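Local coordinates for teichoic acid biosynthesis protein F (Staphylococcus epidermidis, PDB 3L7I) that is a cell-wall biosynthesis protein whose modelled part has a GT-B-like fold of two Rossmann-like domains, at residues 540-545 against 578-583; 619-624 against 635-640; 663-668 against 685-690. One frame throughout, in Å; residues are numbered along the deposited sequence.

In the fold
All three contacts lie in the second Rossmann-like half of the GT-B region and reach the same six-stranded parallel sheet. Contacts 1 and 2 are its core: each pairs two neighbouring strands by regular backbone hydrogen bonds, and they join directly because strands 539-543 and 618-621 are themselves neighbours. Their centres are 10 Å apart. Contact 3, with its centre 25 Å from that of the chain, is only partly buried. It adds a helix junction to the loop before strand 666-667, outermost in the sheet within this chain, using apolar contact instead of hydrogen bonds. Polar side-chain chemistry gathers in contact 2, where the strand end carries an aspartate, a water and a sulfate.

Contact 1 of 3, residues 540-545 against 578-583; sequences VIMYAP and VILLRM
The aromatic ring of Tyr543 receives Leu581 at its edge, near the ring plane, with CD2 of Leu581 4.1 Å from CD2 of Tyr543. One face of the same ring is taken by Pro545 of its own segment, whose CG lies above the plane, offset toward the rim. Tyr543 holds CG opposite its backbone N (chi1 180°), which swings the ring alongside the carbonyl end of the residue, where Pro545, two residues on, can reach it. On the same face of the sheet, Ile541 CG2 rests 3.9 Å from Ile579 CG1. The other face is built by Val540, Val578, Met542 and Leu580: the two valines stand side by side, CG2 of Val540 against CG1 of Val578, and Met542 CG approaches Leu580 CB at 3.7 Å.

Between these layers the backbones pair as parallel strands, their axes 4.5 Å apart at closest approach and their N-to-C directions 23° apart. The evidence is a ladder of four bonds that switches donor strand at each step. Ile541 N donates to Val578 O at 2.9 Å, Leu580 N to Ile541 O, Tyr543 N to Leu580 O, and Arg582 N closes the series on Tyr543 O at 2.9 Å.

The pair joins the two strands of a beta-alpha-beta unit whose connection contains helix 566-573. Strand 618-621 flanks 539-543, and strand 600-602 flanks 577-581, so both strands are internal to the sheet. Helix 609-614 packs on the Met542 and Leu580 face through Phe613 and Leu612.

Contact 2 of 3, residues 619-624 against 635-640; sequences LITDYS and RPQFFF. With SO4 (sulfate ion), chain G.
Pro636 O accepts a long hydrogen bond of 3.3 Å from Leu619 N, the first rung of a parallel pairing. Gln637 follows with its side chain next to Leu619, both pointing the same way; its OE1 is 4.0 Å from Leu619 CD1, while its NE2 bonds to Met627 O in helix 626-630. Phe638 uses both backbone polar groups: its N donates to Leu619 O at 2.9 Å, and its O accepts from Thr621 N at 3.1 Å, with the donor tilted 31° from the carbonyl plane. Its CB also packs against Ile620 CG1.

Phe639 lies beside Thr621, and the methyl of the threonine is its main neighbour across the contact. Thr621 places OG1 opposite its own N (chi1 -170°), which leaves CG2 close to CE1 and CD1 of Phe639 and sends the hydroxyl to Ala544 O. Phe640 N completes the ladder on Thr621 O at 3.0 Å, and its CB meets Ile620 CG2. Its carbonyl is linked to Asp622 by a water that donates to Asp622 OD1 at 2.8 Å and to Phe640 O at 3.2 Å.

The carboxylate is further gripped by a salt bridge from Arg548 and a bond between OD2 and Thr546. Just beyond, Ser624 OG caps Val626 N and donates to sulfate O4 at 3.2 Å, with Ser625 N as a second donor. A mainly apolar, backbone-bonded strand pair thus ends in a polar rim, and the start of helix 626-630 would probably favour an anion there, although the sulfate itself probably comes from the crystallisation liquor.

Contact 3 of 3, residues 663-668 against 685-690; sequences PGPIYT and QQYQEK
Pro665 sits over one face of the Tyr687 ring in a CH-pi contact: its CD is 4.1 Å from the ring centroid, 21° off the normal. The proline is displaced toward the rim, so that CG and CB lie nearest the hydroxyl end, with CG 3.3 Å from CZ of Tyr687. At the opposite end of the tyrosine side chain, Pro663 O comes to 3.8 Å from Tyr687 CB, and Gly664 CA lies 4.3 Å from its CD2. The tyrosine side chain, from CB to OH, therefore runs along Pro663, Gly664 and Pro665. Lys690 adds a backbone touch, its O 4.1 Å from Pro663 CA.

Tyr687 reaches this loop because it sits at a junction. It is the first residue to leave the helical backbone of 680-686 and also the N-cap position of helix 688-698, and its CG is set opposite the carbonyl carbon (chi1 -63°). A 3.3 Å bond from Gln688 N to Gln685 O spans the turn, and Gln688 OE1 bonds to Gln684 NE2, tying the two helices together around it.

On the other side, the loop is positioned by the sheet. Pro663 packs on Gln637 and Phe639, Pro665 on Phe638, and Tyr667 N probably bonds to Phe639 O, which sets the short, weakly bonded strand 666-667 beside strand 637-640.

The two segments share no hydrogen bond, and a modest 210 Å² is buried between them. The helix junction is accordingly held to this loop by van der Waals and CH-pi contact, chiefly proline on tyrosine, without polar pairing between the segments.

Contact 1 of 3, residues 540-545 against 578-583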
loop_
_atom_site.group_PDB
_atom_site.type_symbol
_atom_site.label_atom_id
_atom_site.label_comp_id
_atom_site.label_asym_id
_atom_site.label_seq_id
_atom_site.Cartn_x
_atom_site.Cartn_y
_atom_site.Cartn_z
ATOM N N VAL A 540 -56.928 18.672 -33.123
ATOM C CA VAL A 540 -55.875 18.642 -32.115
ATOM C C VAL A 540 -54.592 19.386 -32.486
ATOM O O VAL A 540 -53.864 18.975 -33.397
ATOM C CB VAL A 540 -55.527 17.188 -31.764
ATOM C CG1 VAL A 540 -54.262 17.124 -30.916
ATOM C CG2 VAL A 540 -56.692 16.533 -31.072
ATOM N N ILE A 541 -54.317 20.471 -31.763
ATOM C CA ILE A 541 -53.052 21.189 -31.907
ATOM C C ILE A 541 -52.046 20.686 -30.855
ATOM O O ILE A 541 -52.412 20.436 -29.689
ATOM C CB ILE A 541 -53.268 22.720 -31.756
ATOM C CG1 ILE A 541 -54.121 23.260 -32.891
ATOM C CG2 ILE A 541 -51.970 23.464 -31.783
ATOM C CD1 ILE A 541 -54.760 24.581 -32.556
ATOM N N MET A 542 -50.794 20.505 -31.274
ATOM C CA MET A 542 -49.712 20.210 -30.329
ATOM C C MET A 542 -48.707 21.337 -30.278
ATOM O O MET A 542 -48.306 21.863 -31.309
ATOM C CB MET A 542 -48.975 18.924 -30.676
ATOM C CG MET A 542 -48.575 18.154 -29.429
ATOM S SD MET A 542 -47.021 17.256 -29.548
ATOM C CE MET A 542 -46.815 17.233 -31.316
ATOM N N TYR A 543 -48.274 21.687 -29.078
ATOM C CA TYR A 543 -47.365 22.813 -28.921
ATOM C C TYR A 543 -46.128 22.360 -28.181
ATOM O O TYR A 543 -46.215 21.913 -27.050
ATOM C CB TYR A 543 -48.063 23.922 -28.148
ATOM C CG TYR A 543 -47.224 25.138 -27.916
ATOM C CD1 TYR A 543 -46.340 25.598 -28.878
ATOM C CD2 TYR A 543 -47.330 25.849 -26.739
ATOM C CE1 TYR A 543 -45.567 26.731 -28.656
ATOM C CE2 TYR A 543 -46.579 26.970 -26.513
ATOM C CZ TYR A 543 -45.699 27.413 -27.468
ATOM O OH TYR A 543 -44.960 28.551 -27.202
ATOM N N ALA A 544 -44.961 22.466 -28.789
ATOM C CA ALA A 544 -43.776 21.939 -28.124
ATOM C C ALA A 544 -42.572 22.840 -28.323
ATOM O O ALA A 544 -41.766 22.633 -29.227
ATOM C CB ALA A 544 -43.489 20.549 -28.622
ATOM N N PRO A 545 -42.445 23.846 -27.460
ATOM C CA PRO A 545 -41.405 24.869 -27.518
ATOM C C PRO A 545 -40.149 24.378 -26.837
ATOM O O PRO A 545 -40.242 23.702 -25.809
ATOM C CB PRO A 545 -41.991 25.999 -26.665
ATOM C CG PRO A 545 -43.261 25.452 -26.034
ATOM C CD PRO A 545 -43.305 23.996 -26.277
ATOM N N VAL A 578 -58.557 21.185 -29.423
ATOM C CA VAL A 578 -57.983 20.977 -28.123
ATOM C C VAL A 578 -56.464 21.120 -28.312
ATOM O O VAL A 578 -55.931 20.748 -29.365
ATOM C CB VAL A 578 -58.419 19.624 -27.599
ATOM C CG1 VAL A 578 -57.359 18.572 -27.875
ATOM C CG2 VAL A 578 -58.728 19.736 -26.148
ATOM N N ILE A 579 -55.757 21.696 -27.350
ATOM C CA ILE A 579 -54.314 21.896 -27.552
ATOM C C ILE A 579 -53.420 21.091 -26.587
ATOM O O ILE A 579 -53.586 21.173 -25.359
ATOM C CB ILE A 579 -53.949 23.395 -27.518
ATOM C CG1 ILE A 579 -52.497 23.600 -27.899
ATOM C CG2 ILE A 579 -54.239 24.014 -26.153
ATOM C CD1 ILE A 579 -52.114 25.085 -27.839
ATOM N N LEU A 580 -52.497 20.295 -27.131
ATOM C CA LEU A 580 -51.597 19.503 -26.278
ATOM C C LEU A 580 -50.314 20.262 -25.975
ATOM O O LEU A 580 -49.580 20.632 -26.900
ATOM C CB LEU A 580 -51.261 18.160 -26.922
ATOM C CG LEU A 580 -52.446 17.349 -27.437
ATOM C CD1 LEU A 580 -52.041 15.973 -27.924
ATOM C CD2 LEU A 580 -53.477 17.250 -26.336
ATOM N N LEU A 581 -50.046 20.507 -24.694
ATOM C CA LEU A 581 -48.847 21.239 -24.297
ATOM C C LEU A 581 -47.727 20.274 -23.887
ATOM O O LEU A 581 -47.815 19.602 -22.843
ATOM C CB LEU A 581 -49.146 22.203 -23.145
ATOM C CG LEU A 581 -50.332 23.151 -23.286
ATOM C CD1 LEU A 581 -50.505 23.999 -22.038
ATOM C CD2 LEU A 581 -50.208 24.051 -24.514
ATOM N N ARG A 582 -46.679 20.205 -24.702
ATOM C CA ARG A 582 -45.526 19.384 -24.387
ATOM C C ARG A 582 -44.353 20.251 -23.962
ATOM O O ARG A 582 -43.591 20.727 -24.799
ATOM C CB ARG A 582 -45.145 18.525 -25.591
ATOM C CG ARG A 582 -43.832 17.770 -25.402
ATOM C CD ARG A 582 -43.889 16.348 -25.933
ATOM N NE ARG A 582 -44.229 15.431 -24.863
ATOM C CZ ARG A 582 -43.500 14.377 -24.522
ATOM N NH1 ARG A 582 -42.397 14.065 -25.198
ATOM N NH2 ARG A 582 -43.899 13.611 -23.516
ATOM N N MET A 583 -44.196 20.430 -22.661
ATOM C CA MET A 583 -43.198 21.345 -22.117
ATOM C C MET A 583 -42.053 20.634 -21.414
ATOM O O MET A 583 -42.178 19.476 -21.049
ATOM C CB MET A 583 -43.877 22.249 -21.092
ATOM C CG MET A 583 -45.329 22.517 -21.417
ATOM S SD MET A 583 -45.380 23.709 -22.752
ATOM C CE MET A 583 -44.998 25.196 -21.820
#

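Contact 2 of 3, residues 619-624 against 635-640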
loop_
_atom_site.group_PDB
_atom_site.type_symbol
_atom_site.label_atom_id
_atom_site.label_comp_id
_atom_site.label_asym_id
_atom_site.label_seq_id
_atom_site.Cartn_x
_atom_site.Cartn_y
_atom_site.Cartn_z
ATOM N N LEU A 619 -48.580 20.952 -35.719
ATOM C CA LEU A 619 -47.536 21.113 -34.711
ATOM C C LEU A 619 -47.214 22.594 -34.533
ATOM O O LEU A 619 -47.053 23.326 -35.514
ATOM C CB LEU A 619 -46.269 20.387 -35.157
ATOM C CG LEU A 619 -45.495 19.744 -33.999
ATOM C CD1 LEU A 619 -44.072 19.389 -34.386
ATOM C CD2 LEU A 619 -45.516 20.639 -32.784
ATOM N N ILE A 620 -47.116 23.067 -33.299
ATOM C CA ILE A 620 -46.546 24.395 -33.105
ATOM C C ILE A 620 -45.266 24.208 -32.332
ATOM O O ILE A 620 -45.249 23.564 -31.273
ATOM C CB ILE A 620 -47.468 25.346 -32.335
ATOM C CG1 ILE A 620 -48.843 25.385 -32.983
ATOM C CG2 ILE A 620 -46.869 26.747 -32.282
ATOM C CD1 ILE A 620 -49.777 26.331 -32.287
ATOM N N THR A 621 -44.185 24.758 -32.869
ATOM C CA THR A 621 -42.897 24.626 -32.223
ATOM C C THR A 621 -42.062 25.886 -32.497
ATOM O O THR A 621 -42.608 26.897 -32.947
ATOM C CB THR A 621 -42.219 23.350 -32.694
ATOM O OG1 THR A 621 -41.069 23.113 -31.886
ATOM C CG2 THR A 621 -41.818 23.461 -34.164
ATOM N N ASP A 622 -40.765 25.859 -32.189
ATOM C CA ASP A 622 -39.900 26.982 -32.542
ATOM C C ASP A 622 -38.545 26.558 -33.087
ATOM O O ASP A 622 -38.341 26.603 -34.296
ATOM C CB ASP A 622 -39.743 27.964 -31.384
ATOM C CG ASP A 622 -39.524 27.279 -30.074
ATOM O OD1 ASP A 622 -40.406 27.392 -29.211
ATOM O OD2 ASP A 622 -38.478 26.619 -29.894
ATOM N N TYR A 623 -37.625 26.163 -32.201
ATOM C CA TYR A 623 -36.310 25.672 -32.600
ATOM C C TYR A 623 -36.145 24.252 -32.101
ATOM O O TYR A 623 -35.525 24.013 -31.077
ATOM C CB TYR A 623 -35.207 26.538 -31.985
ATOM C CG TYR A 623 -35.624 27.959 -31.851
ATOM C CD1 TYR A 623 -35.831 28.523 -30.599
ATOM C CD2 TYR A 623 -35.871 28.736 -32.990
ATOM C CE1 TYR A 623 -36.250 29.837 -30.479
ATOM C CE2 TYR A 623 -36.293 30.045 -32.885
ATOM C CZ TYR A 623 -36.482 30.599 -31.629
ATOM O OH TYR A 623 -36.902 31.910 -31.516
ATOM N N SER A 624 -36.683 23.282 -32.809
ATOM C CA SER A 624 -36.605 21.940 -32.283
ATOM C C SER A 624 -36.473 20.936 -33.388
ATOM O O SER A 624 -37.086 21.069 -34.446
ATOM C CB SER A 624 -37.838 21.626 -31.446
ATOM O OG SER A 624 -37.789 20.291 -30.989
ATOM N N ARG A 635 -48.078 17.503 -42.571
ATOM C CA ARG A 635 -49.145 18.286 -41.997
ATOM C C ARG A 635 -48.600 19.680 -41.719
ATOM O O ARG A 635 -47.393 19.885 -41.735
ATOM C CB ARG A 635 -49.683 17.602 -40.722
ATOM C CG ARG A 635 -50.918 16.746 -40.939
ATOM C CD ARG A 635 -50.714 15.263 -40.785
ATOM N NE ARG A 635 -50.975 14.838 -39.414
ATOM C CZ ARG A 635 -51.364 13.614 -39.034
ATOM N NH1 ARG A 635 -51.530 13.369 -37.739
ATOM N NH2 ARG A 635 -51.576 12.634 -39.912
ATOM N N PRO A 636 -49.490 20.654 -41.480
ATOM C CA PRO A 636 -49.069 22.037 -41.225
ATOM C C PRO A 636 -48.259 22.174 -39.943
ATOM O O PRO A 636 -48.671 21.652 -38.912
ATOM C CB PRO A 636 -50.397 22.780 -41.047
ATOM C CG PRO A 636 -51.409 21.920 -41.680
ATOM C CD PRO A 636 -50.955 20.522 -41.481
ATOM N N GLN A 637 -47.129 22.867 -40.009
ATOM C CA GLN A 637 -46.417 23.249 -38.802
ATOM C C GLN A 637 -46.399 24.773 -38.729
ATOM O O GLN A 637 -46.521 25.441 -39.755
ATOM C CB GLN A 637 -44.995 22.692 -38.782
ATOM C CG GLN A 637 -44.876 21.240 -39.192
ATOM C CD GLN A 637 -43.557 20.615 -38.763
ATOM O OE1 GLN A 637 -42.932 21.057 -37.792
ATOM N NE2 GLN A 637 -43.134 19.565 -39.470
ATOM N N PHE A 638 -46.286 25.298 -37.509
ATOM C CA PHE A 638 -46.159 26.726 -37.235
ATOM C C PHE A 638 -44.944 26.931 -36.351
ATOM O O PHE A 638 -44.498 26.002 -35.659
ATOM C CB PHE A 638 -47.390 27.248 -36.501
ATOM C CG PHE A 638 -48.636 27.240 -37.331
ATOM C CD1 PHE A 638 -48.982 28.352 -38.112
ATOM C CD2 PHE A 638 -49.474 26.130 -37.347
ATOM C CE1 PHE A 638 -50.139 28.353 -38.884
ATOM C CE2 PHE A 638 -50.627 26.139 -38.118
ATOM C CZ PHE A 638 -50.958 27.246 -38.881
ATOM N N PHE A 639 -44.420 28.148 -36.353
ATOM C CA PHE A 639 -43.169 28.433 -35.679
ATOM C C PHE A 639 -43.251 29.740 -34.944
ATOM O O PHE A 639 -43.053 30.808 -35.507
ATOM C CB PHE A 639 -42.018 28.389 -36.683
ATOM C CG PHE A 639 -41.903 27.063 -37.344
ATOM C CD1 PHE A 639 -41.262 26.004 -36.690
ATOM C CD2 PHE A 639 -42.529 26.825 -38.556
ATOM C CE1 PHE A 639 -41.197 24.743 -37.265
ATOM C CE2 PHE A 639 -42.470 25.564 -39.137
ATOM C CZ PHE A 639 -41.795 24.521 -38.495
ATOM N N PHE A 640 -43.573 29.633 -33.670
ATOM C CA PHE A 640 -43.826 30.783 -32.827
ATOM C C PHE A 640 -42.509 31.282 -32.202
ATOM O O PHE A 640 -42.276 31.161 -31.000
ATOM C CB PHE A 640 -44.829 30.346 -31.778
ATOM C CG PHE A 640 -45.178 31.389 -30.802
ATOM C CD1 PHE A 640 -45.331 31.065 -29.467
ATOM C CD2 PHE A 640 -45.384 32.692 -31.201
ATOM C CE1 PHE A 640 -45.684 32.035 -28.531
ATOM C CE2 PHE A 640 -45.740 33.671 -30.271
ATOM C CZ PHE A 640 -45.884 33.343 -28.934
HETATM S S SO4 G . -33.720 20.188 -29.901
HETATM O O1 SO4 G . -34.303 20.396 -28.568
HETATM O O2 SO4 G . -33.313 21.481 -30.459
HETATM O O3 SO4 G . -32.548 19.316 -29.813
HETATM O O4 SO4 G . -34.717 19.562 -30.769
HETATM O O HOH W 1 -42.882 28.719 -29.013
#

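Contact 3 of 3, residues 663-668 against 685-690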
loop_
_atom_site.group_PDB
_atom_site.type_symbol
_atom_site.label_atom_id
_atom_site.label_comp_id
_atom_site.label_asym_id
_atom_site.label_seq_id
_atom_site.Cartn_x
_atom_site.Cartn_y
_atom_site.Cartn_z
ATOM N N PRO A 663 -41.344 24.330 -43.161
ATOM C CA PRO A 663 -42.615 23.856 -43.720
ATOM C C PRO A 663 -43.792 24.762 -43.416
ATOM O O PRO A 663 -44.873 24.516 -43.939
ATOM C CB PRO A 663 -42.853 22.529 -42.990
ATOM C CG PRO A 663 -41.876 22.474 -41.877
ATOM C CD PRO A 663 -41.094 23.747 -41.836
ATOM N N GLY A 664 -43.595 25.763 -42.565
ATOM C CA GLY A 664 -44.666 26.655 -42.170
ATOM C C GLY A 664 -44.183 28.064 -41.904
ATOM O O GLY A 664 -42.992 28.345 -41.929
ATOM N N PRO A 665 -45.116 28.960 -41.613
ATOM C CA PRO A 665 -44.816 30.384 -41.410
ATOM C C PRO A 665 -44.116 30.657 -40.066
ATOM O O PRO A 665 -44.298 29.879 -39.135
ATOM C CB PRO A 665 -46.209 31.027 -41.389
ATOM C CG PRO A 665 -47.217 29.859 -41.453
ATOM C CD PRO A 665 -46.484 28.613 -41.210
ATOM N N ILE A 666 -43.345 31.732 -39.953
ATOM C CA ILE A 666 -42.824 32.126 -38.643
ATOM C C ILE A 666 -43.706 33.207 -38.048
ATOM O O ILE A 666 -43.937 34.229 -38.675
ATOM C CB ILE A 666 -41.380 32.688 -38.714
ATOM C CG1 ILE A 666 -40.423 31.647 -39.304
ATOM C CG2 ILE A 666 -40.924 33.162 -37.321
ATOM C CD1 ILE A 666 -39.059 32.172 -39.604
ATOM N N TYR A 667 -44.203 32.999 -36.840
ATOM C CA TYR A 667 -44.959 34.055 -36.182
ATOM C C TYR A 667 -44.182 34.556 -34.972
ATOM O O TYR A 667 -43.618 33.768 -34.229
ATOM C CB TYR A 667 -46.359 33.561 -35.771
ATOM C CG TYR A 667 -47.396 33.591 -36.881
ATOM C CD1 TYR A 667 -48.142 34.733 -37.136
ATOM C CD2 TYR A 667 -47.629 32.472 -37.667
ATOM C CE1 TYR A 667 -49.084 34.760 -38.148
ATOM C CE2 TYR A 667 -48.565 32.490 -38.679
ATOM C CZ TYR A 667 -49.289 33.637 -38.917
ATOM O OH TYR A 667 -50.222 33.646 -39.926
ATOM N N THR A 668 -44.140 35.861 -34.770
ATOM C CA THR A 668 -43.506 36.392 -33.573
ATOM C C THR A 668 -44.549 36.773 -32.517
ATOM O O THR A 668 -44.283 36.730 -31.319
ATOM C CB THR A 668 -42.541 37.567 -33.897
ATOM O OG1 THR A 668 -43.186 38.516 -34.773
ATOM C CG2 THR A 668 -41.295 37.043 -34.572
ATOM N N GLN A 685 -53.133 24.234 -47.770
ATOM C CA GLN A 685 -53.055 24.652 -49.161
ATOM C C GLN A 685 -51.950 25.674 -49.409
ATOM O O GLN A 685 -51.132 25.510 -50.321
ATOM C CB GLN A 685 -54.386 25.241 -49.610
ATOM C CG GLN A 685 -55.464 24.217 -49.854
ATOM C CD GLN A 685 -56.740 24.856 -50.345
ATOM O OE1 GLN A 685 -56.707 25.817 -51.118
ATOM N NE2 GLN A 685 -57.876 24.334 -49.891
ATOM N N GLN A 686 -51.934 26.739 -48.617
ATOM C CA GLN A 686 -50.938 27.787 -48.807
ATOM C C GLN A 686 -49.522 27.232 -48.760
ATOM O O GLN A 686 -48.664 27.673 -49.527
ATOM C CB GLN A 686 -51.102 28.907 -47.779
ATOM C CG GLN A 686 -51.937 30.078 -48.276
ATOM C CD GLN A 686 -52.327 31.039 -47.161
ATOM O OE1 GLN A 686 -51.723 31.038 -46.078
ATOM N NE2 GLN A 686 -53.348 31.867 -47.421
ATOM N N TYR A 687 -49.290 26.256 -47.883
ATOM C CA TYR A 687 -47.945 25.742 -47.642
ATOM C C TYR A 687 -47.713 24.343 -48.168
ATOM O O TYR A 687 -46.729 23.698 -47.812
ATOM C CB TYR A 687 -47.628 25.783 -46.152
ATOM C CG TYR A 687 -47.633 27.181 -45.629
ATOM C CD1 TYR A 687 -48.742 27.684 -44.968
ATOM C CD2 TYR A 687 -46.544 28.019 -45.836
ATOM C CE1 TYR A 687 -48.762 28.979 -44.501
ATOM C CE2 TYR A 687 -46.548 29.322 -45.376
ATOM C CZ TYR A 687 -47.662 29.802 -44.708
ATOM O OH TYR A 687 -47.688 31.108 -44.241
ATOM N N GLN A 688 -48.617 23.864 -49.012
ATOM C CA GLN A 688 -48.448 22.534 -49.569
ATOM C C GLN A 688 -47.092 22.452 -50.281
ATOM O O GLN A 688 -46.336 21.507 -50.069
ATOM C CB GLN A 688 -49.627 22.174 -50.464
ATOM C CG GLN A 688 -49.734 20.711 -50.855
ATOM C CD GLN A 688 -49.793 19.759 -49.683
ATOM O OE1 GLN A 688 -50.357 20.060 -48.633
ATOM N NE2 GLN A 688 -49.215 18.583 -49.864
ATOM N N GLU A 689 -46.766 23.466 -51.082
ATOM C CA GLU A 689 -45.461 23.558 -51.736
ATOM C C GLU A 689 -44.291 23.389 -50.766
ATOM O O GLU A 689 -43.387 22.593 -51.006
ATOM C CB GLU A 689 -45.332 24.904 -52.438
ATOM C CG GLU A 689 -46.126 25.007 -53.726
ATOM C CD GLU A 689 -45.327 24.548 -54.937
ATOM O OE1 GLU A 689 -44.106 24.311 -54.775
ATOM O OE2 GLU A 689 -45.909 24.433 -56.046
ATOM N N LYS A 690 -44.317 24.155 -49.677
ATOM C CA LYS A 690 -43.244 24.142 -48.673
ATOM C C LYS A 690 -43.176 22.860 -47.815
ATOM O O LYS A 690 -42.093 22.377 -47.480
ATOM C CB LYS A 690 -43.327 25.389 -47.774
ATOM C CG LYS A 690 -42.846 26.662 -48.458
ATOM C CD LYS A 690 -42.511 27.759 -47.457
ATOM C CE LYS A 690 -41.597 28.816 -48.090
ATOM N NZ LYS A 690 -42.221 29.545 -49.256
#